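Malate dehydrogenase (Naegleria fowleri, PDB 6UM4) probably catalyses the reversible, NAD-dependent oxidation of malate to oxaloacetate. Local coordinates at residues Asn227-Met231 with Ile370-Met374; Met248-His253 with Phe274-His280. One frame throughout, in Å; residues are numbered along the deposited sequence.

Contact 1 of 2, residues Asn227-Met231 with Ile370-Met374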
loop_
_atom_site.group_PDB
_atom_site.type_symbol
_atom_site.label_atom_id
_atom_site.label_comp_id
_atom_site.label_asym_id
_atom_site.label_seq_id
_atom_site.Cartn_x
_atom_site.Cartn_y
_atom_site.Cartn_z
ATOM N N ASN A 227 -2.407 -23.590 5.608
ATOM C CA ASN A 227 -2.379 -24.848 4.853
ATOM C C ASN A 227 -3.641 -25.653 5.079
ATOM O O ASN A 227 -4.239 -26.180 4.136
ATOM C CB ASN A 227 -1.168 -25.707 5.246
ATOM C CG ASN A 227 0.143 -25.013 4.991
ATOM O OD1 ASN A 227 0.300 -23.836 5.333
ATOM N ND2 ASN A 227 1.099 -25.730 4.397
ATOM N N THR A 228 -4.032 -25.786 6.344
ATOM C CA THR A 228 -5.206 -26.576 6.688
ATOM C C THR A 228 -6.489 -25.900 6.210
ATOM O O THR A 228 -7.413 -26.568 5.730
ATOM C CB THR A 228 -5.221 -26.788 8.195
ATOM O OG1 THR A 228 -4.001 -27.441 8.573
ATOM C CG2 THR A 228 -6.399 -27.665 8.605
ATOM N N ASN A 229 -6.578 -24.575 6.347
ATOM C CA ASN A 229 -7.750 -23.881 5.817
ATOM C C ASN A 229 -7.895 -24.128 4.320
ATOM O O ASN A 229 -8.997 -24.401 3.830
ATOM C CB ASN A 229 -7.653 -22.382 6.102
ATOM C CG ASN A 229 -7.966 -22.038 7.549
ATOM O OD1 ASN A 229 -8.586 -22.818 8.273
ATOM N ND2 ASN A 229 -7.517 -20.865 7.982
ATOM N N ALA A 230 -6.780 -24.055 3.580
ATOM C CA ALA A 230 -6.826 -24.289 2.137
ATOM C C ALA A 230 -7.296 -25.705 1.828
ATOM O O ALA A 230 -8.108 -25.928 0.913
ATOM C CB ALA A 230 -5.437 -24.050 1.538
ATOM N N MET A 231 -6.792 -26.675 2.593
ATOM C CA MET A 231 -7.194 -28.057 2.402
ATOM C C MET A 231 -8.691 -28.238 2.624
ATOM O O MET A 231 -9.346 -28.991 1.899
ATOM C CB MET A 231 -6.411 -28.945 3.351
ATOM C CG MET A 231 -6.719 -30.423 3.133
ATOM S SD MET A 231 -6.612 -31.242 4.716
ATOM C CE MET A 231 -8.014 -30.497 5.529
ATOM N N ILE A 370 -2.484 -33.333 2.037
ATOM C CA ILE A 370 -2.171 -32.140 2.812
ATOM C C ILE A 370 -1.709 -31.072 1.842
ATOM O O ILE A 370 -1.222 -31.364 0.740
ATOM C CB ILE A 370 -1.087 -32.353 3.894
ATOM C CG1 ILE A 370 0.171 -32.937 3.268
ATOM C CG2 ILE A 370 -1.602 -33.208 5.038
ATOM C CD1 ILE A 370 1.369 -32.851 4.186
ATOM N N TRP A 371 -1.852 -29.819 2.272
ATOM C CA TRP A 371 -1.262 -28.696 1.567
ATOM C C TRP A 371 0.100 -28.417 2.188
ATOM O O TRP A 371 0.229 -28.318 3.413
ATOM C CB TRP A 371 -2.155 -27.458 1.639
ATOM C CG TRP A 371 -3.040 -27.241 0.431
ATOM C CD1 TRP A 371 -3.052 -26.149 -0.391
ATOM C CD2 TRP A 371 -4.035 -28.139 -0.084
ATOM N NE1 TRP A 371 -3.981 -26.318 -1.381
ATOM C CE2 TRP A 371 -4.612 -27.518 -1.211
ATOM C CE3 TRP A 371 -4.502 -29.390 0.311
ATOM C CZ2 TRP A 371 -5.642 -28.117 -1.967
ATOM C CZ3 TRP A 371 -5.520 -29.999 -0.442
ATOM C CH2 TRP A 371 -6.069 -29.357 -1.568
ATOM N N CYS A 372 1.112 -28.327 1.345
ATOM C CA CYS A 372 2.476 -28.274 1.827
ATOM C C CYS A 372 3.257 -27.328 0.950
ATOM O O CYS A 372 3.205 -27.453 -0.275
ATOM C CB CYS A 372 3.096 -29.667 1.794
ATOM S SG CYS A 372 4.794 -29.729 2.352
ATOM N N SER A 373 3.991 -26.414 1.582
ATOM C CA SER A 373 4.813 -25.456 0.858
ATOM C C SER A 373 5.995 -26.165 0.215
ATOM O O SER A 373 6.601 -27.073 0.805
ATOM C CB SER A 373 5.294 -24.358 1.814
ATOM O OG SER A 373 5.950 -23.283 1.152
ATOM N N MET A 374 6.282 -25.801 -1.030
ATOM C CA MET A 374 7.365 -26.410 -1.789
ATOM C C MET A 374 7.981 -25.344 -2.679
ATOM O O MET A 374 7.307 -24.381 -3.051
ATOM C CB MET A 374 6.867 -27.574 -2.663
ATOM C CG MET A 374 6.087 -28.648 -1.946
ATOM S SD MET A 374 5.564 -29.994 -3.047
ATOM C CE MET A 374 4.185 -30.593 -2.062
HETATM O O HOH W 1 -3.052 -29.296 4.791
#
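W371 lays its indole against one flank of helix 226-235. Its CB comes first and sits 3.5 Å from the backbone O of N227. Further out, CD1 of W371 meets CB of A230 at 3.7 Å. That methyl lies over the five-membered ring, 24° off its normal, as a CH-pi contact. NE1 bonds to the carbonyl O of I245. On the six-membered ring, CE3 of W371 touches CB of M231 at 3.6 Å. CA of M231 covers the same face as A230, a second CH-pi contact. The contact joins the Rossmann-type NAD-binding domain, which holds the helix, to the C-terminal alpha/beta domain, which holds strand 371-380. M231 turns CG anti to its backbone N (chi1 -176°), which brings CG 3.8 Å from CZ3 of W371.

ND2 of N227 donates to O of W371 over 2.9 Å, and the bond is nearly straight at 166°. The acceptor lies in the N227 amide plane, but the donor stands above the carbonyl plane. ND2 also bonds to O of G278, and OD1 accepts from N of H280. A water accepts from W371 N and gives a weak bond to N227 O.

Contact 2 of 2, residues Met248-His253 with Phe274-His280; sequences MTRLDH and FAIWGNH
M248 sets its carbonyl O over one face of the H280 imidazole, 3.6 Å from CG. The oxygen is offset toward the rim of the ring. T249 follows at the N-cap position of helix 250-264, although its side chain makes no capping bond. Its CG2 packs on CB of H280 at 3.9 Å, with the two side chains running past one another. OG1 of T249 turns elsewhere, to the hydroxyl of S373.

In the first turn of the helix, D252 points its CB toward the other segment. Its OD2 accepts from ND1 of H280 at 2.7 Å, with an N-H...O angle of 158°. The bond enters the syn side of the carboxylate and lies in the plane of the imidazole. This His-carboxylate pair resembles the aspartate-histidine pair found in lactate/malate dehydrogenases. The bond limits the rotation of the ring.

CB of D252 also rests on CG1 of I276, 4.0 Å away. H253 comes next, and its backbone N lies 3.5 Å from the same CG1. Its CG is anti to the backbone N (chi1 179°), which carries the imidazole to F274 and A275 in strand 271-277. There F274 turns its edge to the H253 face, an edge-to-face pair with planes at 57°. ND1 of H253 bonds to the hydroxyl of S355.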
loop_
_atom_site.group_PDB
_atom_site.type_symbol
_atom_site.label_atom_id
_atom_site.label_comp_id
_atom_site.label_asym_id
_atom_site.label_seq_id
_atom_site.Cartn_x
_atom_site.Cartn_y
_atom_site.Cartn_z
ATOM N N MET A 248 -0.725 -19.242 1.670
ATOM C CA MET A 248 0.379 -18.300 1.492
ATOM C C MET A 248 1.548 -18.574 2.435
ATOM O O MET A 248 1.423 -18.414 3.656
ATOM C CB MET A 248 -0.081 -16.863 1.703
ATOM C CG MET A 248 0.977 -15.913 1.193
ATOM S SD MET A 248 0.504 -14.188 1.253
ATOM C CE MET A 248 0.588 -13.946 3.038
ATOM N N THR A 249 2.700 -18.931 1.869
ATOM C CA THR A 249 3.970 -18.934 2.596
ATOM C C THR A 249 4.935 -17.906 2.026
ATOM O O THR A 249 6.129 -17.906 2.368
ATOM C CB THR A 249 4.607 -20.318 2.546
ATOM O OG1 THR A 249 4.664 -20.743 1.181
ATOM C CG2 THR A 249 3.755 -21.290 3.334
ATOM N N ARG A 250 4.436 -17.048 1.132
ATOM C CA ARG A 250 5.287 -16.096 0.446
ATOM C C ARG A 250 5.918 -15.129 1.422
ATOM O O ARG A 250 6.991 -14.592 1.147
ATOM C CB ARG A 250 4.462 -15.337 -0.601
ATOM C CG ARG A 250 5.257 -14.364 -1.474
ATOM C CD ARG A 250 6.505 -15.044 -2.029
ATOM N NE ARG A 250 7.199 -14.179 -2.966
ATOM C CZ ARG A 250 6.923 -14.092 -4.262
ATOM N NH1 ARG A 250 5.955 -14.836 -4.797
ATOM N NH2 ARG A 250 7.611 -13.238 -5.021
ATOM N N LEU A 251 5.262 -14.875 2.562
ATOM C CA LEU A 251 5.838 -13.945 3.523
ATOM C C LEU A 251 6.999 -14.601 4.267
ATOM O O LEU A 251 8.040 -13.967 4.490
ATOM C CB LEU A 251 4.774 -13.429 4.492
ATOM C CG LEU A 251 5.365 -12.414 5.475
ATOM C CD1 LEU A 251 5.923 -11.196 4.739
ATOM C CD2 LEU A 251 4.420 -12.015 6.611
ATOM N N ASP A 252 6.841 -15.869 4.661
ATOM C CA ASP A 252 7.982 -16.622 5.173
ATOM C C ASP A 252 9.127 -16.587 4.168
ATOM O O ASP A 252 10.287 -16.312 4.518
ATOM C CB ASP A 252 7.587 -18.065 5.489
ATOM C CG ASP A 252 6.350 -18.175 6.388
ATOM O OD1 ASP A 252 6.290 -17.561 7.473
ATOM O OD2 ASP A 252 5.442 -18.959 6.035
ATOM N N HIS A 253 8.804 -16.863 2.906
ATOM C CA HIS A 253 9.793 -16.849 1.834
ATOM C C HIS A 253 10.528 -15.513 1.765
ATOM O O HIS A 253 11.763 -15.463 1.811
ATOM C CB HIS A 253 9.085 -17.164 0.513
ATOM C CG HIS A 253 9.985 -17.155 -0.677
ATOM N ND1 HIS A 253 10.433 -18.312 -1.274
ATOM C CD2 HIS A 253 10.512 -16.132 -1.391
ATOM C CE1 HIS A 253 11.204 -18.006 -2.304
ATOM N NE2 HIS A 253 11.265 -16.688 -2.400
ATOM N N PHE A 274 15.792 -20.173 -3.386
ATOM C CA PHE A 274 15.386 -20.256 -1.990
ATOM C C PHE A 274 13.947 -20.757 -1.914
ATOM O O PHE A 274 13.141 -20.489 -2.810
ATOM C CB PHE A 274 15.502 -18.873 -1.295
ATOM C CG PHE A 274 15.087 -18.889 0.150
ATOM C CD1 PHE A 274 15.842 -19.595 1.084
ATOM C CD2 PHE A 274 13.945 -18.238 0.564
ATOM C CE1 PHE A 274 15.464 -19.634 2.417
ATOM C CE2 PHE A 274 13.560 -18.257 1.885
ATOM C CZ PHE A 274 14.316 -18.956 2.818
ATOM N N ALA A 275 13.618 -21.474 -0.838
ATOM C CA ALA A 275 12.264 -22.004 -0.700
ATOM C C ALA A 275 11.928 -22.282 0.762
ATOM O O ALA A 275 12.806 -22.569 1.577
ATOM C CB ALA A 275 12.086 -23.284 -1.520
ATOM N N ILE A 276 10.636 -22.220 1.061
ATOM C CA ILE A 276 10.056 -22.623 2.341
ATOM C C ILE A 276 9.317 -23.947 2.130
ATOM O O ILE A 276 8.500 -24.057 1.211
ATOM C CB ILE A 276 9.104 -21.528 2.857
ATOM C CG1 ILE A 276 9.835 -20.182 2.933
ATOM C CG2 ILE A 276 8.456 -21.902 4.166
ATOM C CD1 ILE A 276 10.936 -20.111 3.983
ATOM N N TRP A 277 9.617 -24.958 2.952
ATOM C CA TRP A 277 8.889 -26.228 2.920
ATOM C C TRP A 277 7.936 -26.327 4.108
ATOM O O TRP A 277 8.246 -25.879 5.212
ATOM C CB TRP A 277 9.830 -27.439 2.976
ATOM C CG TRP A 277 10.838 -27.577 1.869
ATOM C CD1 TRP A 277 12.048 -26.948 1.782
ATOM C CD2 TRP A 277 10.766 -28.459 0.740
ATOM N NE1 TRP A 277 12.699 -27.326 0.638
ATOM C CE2 TRP A 277 11.944 -28.270 -0.011
ATOM C CE3 TRP A 277 9.814 -29.372 0.282
ATOM C CZ2 TRP A 277 12.193 -28.963 -1.190
ATOM C CZ3 TRP A 277 10.060 -30.050 -0.885
ATOM C CH2 TRP A 277 11.243 -29.842 -1.613
ATOM N N GLY A 278 6.786 -26.961 3.888
ATOM C CA GLY A 278 5.957 -27.367 5.014
ATOM C C GLY A 278 4.772 -26.472 5.352
ATOM O O GLY A 278 4.114 -25.922 4.467
ATOM N N ASN A 279 4.499 -26.334 6.643
ATOM C CA ASN A 279 3.350 -25.615 7.164
ATOM C C ASN A 279 3.680 -24.131 7.323
ATOM O O ASN A 279 4.804 -23.763 7.680
ATOM C CB ASN A 279 2.983 -26.226 8.522
ATOM C CG ASN A 279 1.587 -25.917 8.952
ATOM O OD1 ASN A 279 0.822 -25.344 8.202
ATOM N ND2 ASN A 279 1.238 -26.308 10.177
ATOM N N HIS A 280 2.681 -23.270 7.100
ATOM C CA HIS A 280 2.847 -21.846 7.428
ATOM C C HIS A 280 2.768 -21.721 8.952
ATOM O O HIS A 280 1.743 -21.360 9.538
ATOM C CB HIS A 280 1.786 -20.999 6.721
ATOM C CG HIS A 280 1.812 -19.549 7.089
ATOM N ND1 HIS A 280 2.939 -18.764 6.966
ATOM C CD2 HIS A 280 0.842 -18.738 7.579
ATOM C CE1 HIS A 280 2.662 -17.533 7.365
ATOM N NE2 HIS A 280 1.394 -17.491 7.740
#

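Contact 2 is nested within the loop that contact 1 closes: 227-231 comes first, then 248-253 and 274-280, and last 370-374. Their centres are 11 Å apart, and both lie deep in the subunit. Contact 1 ties helix 226-235 of the NAD-binding domain to strand 371-380 of the C-terminal domain. Contact 2 belongs to the C-terminal domain and joins helix 250-264 to strand 271-277 and the turn after it. The two meet at S373, whose OG lies 2.7 Å from O of I276 and 2.8 Å from OG1 of T249, probable hydrogen bonds in both cases. Through N227 and S373, contact 1 also touches the 274-280 segment, so the domain junction reaches the H280 loop.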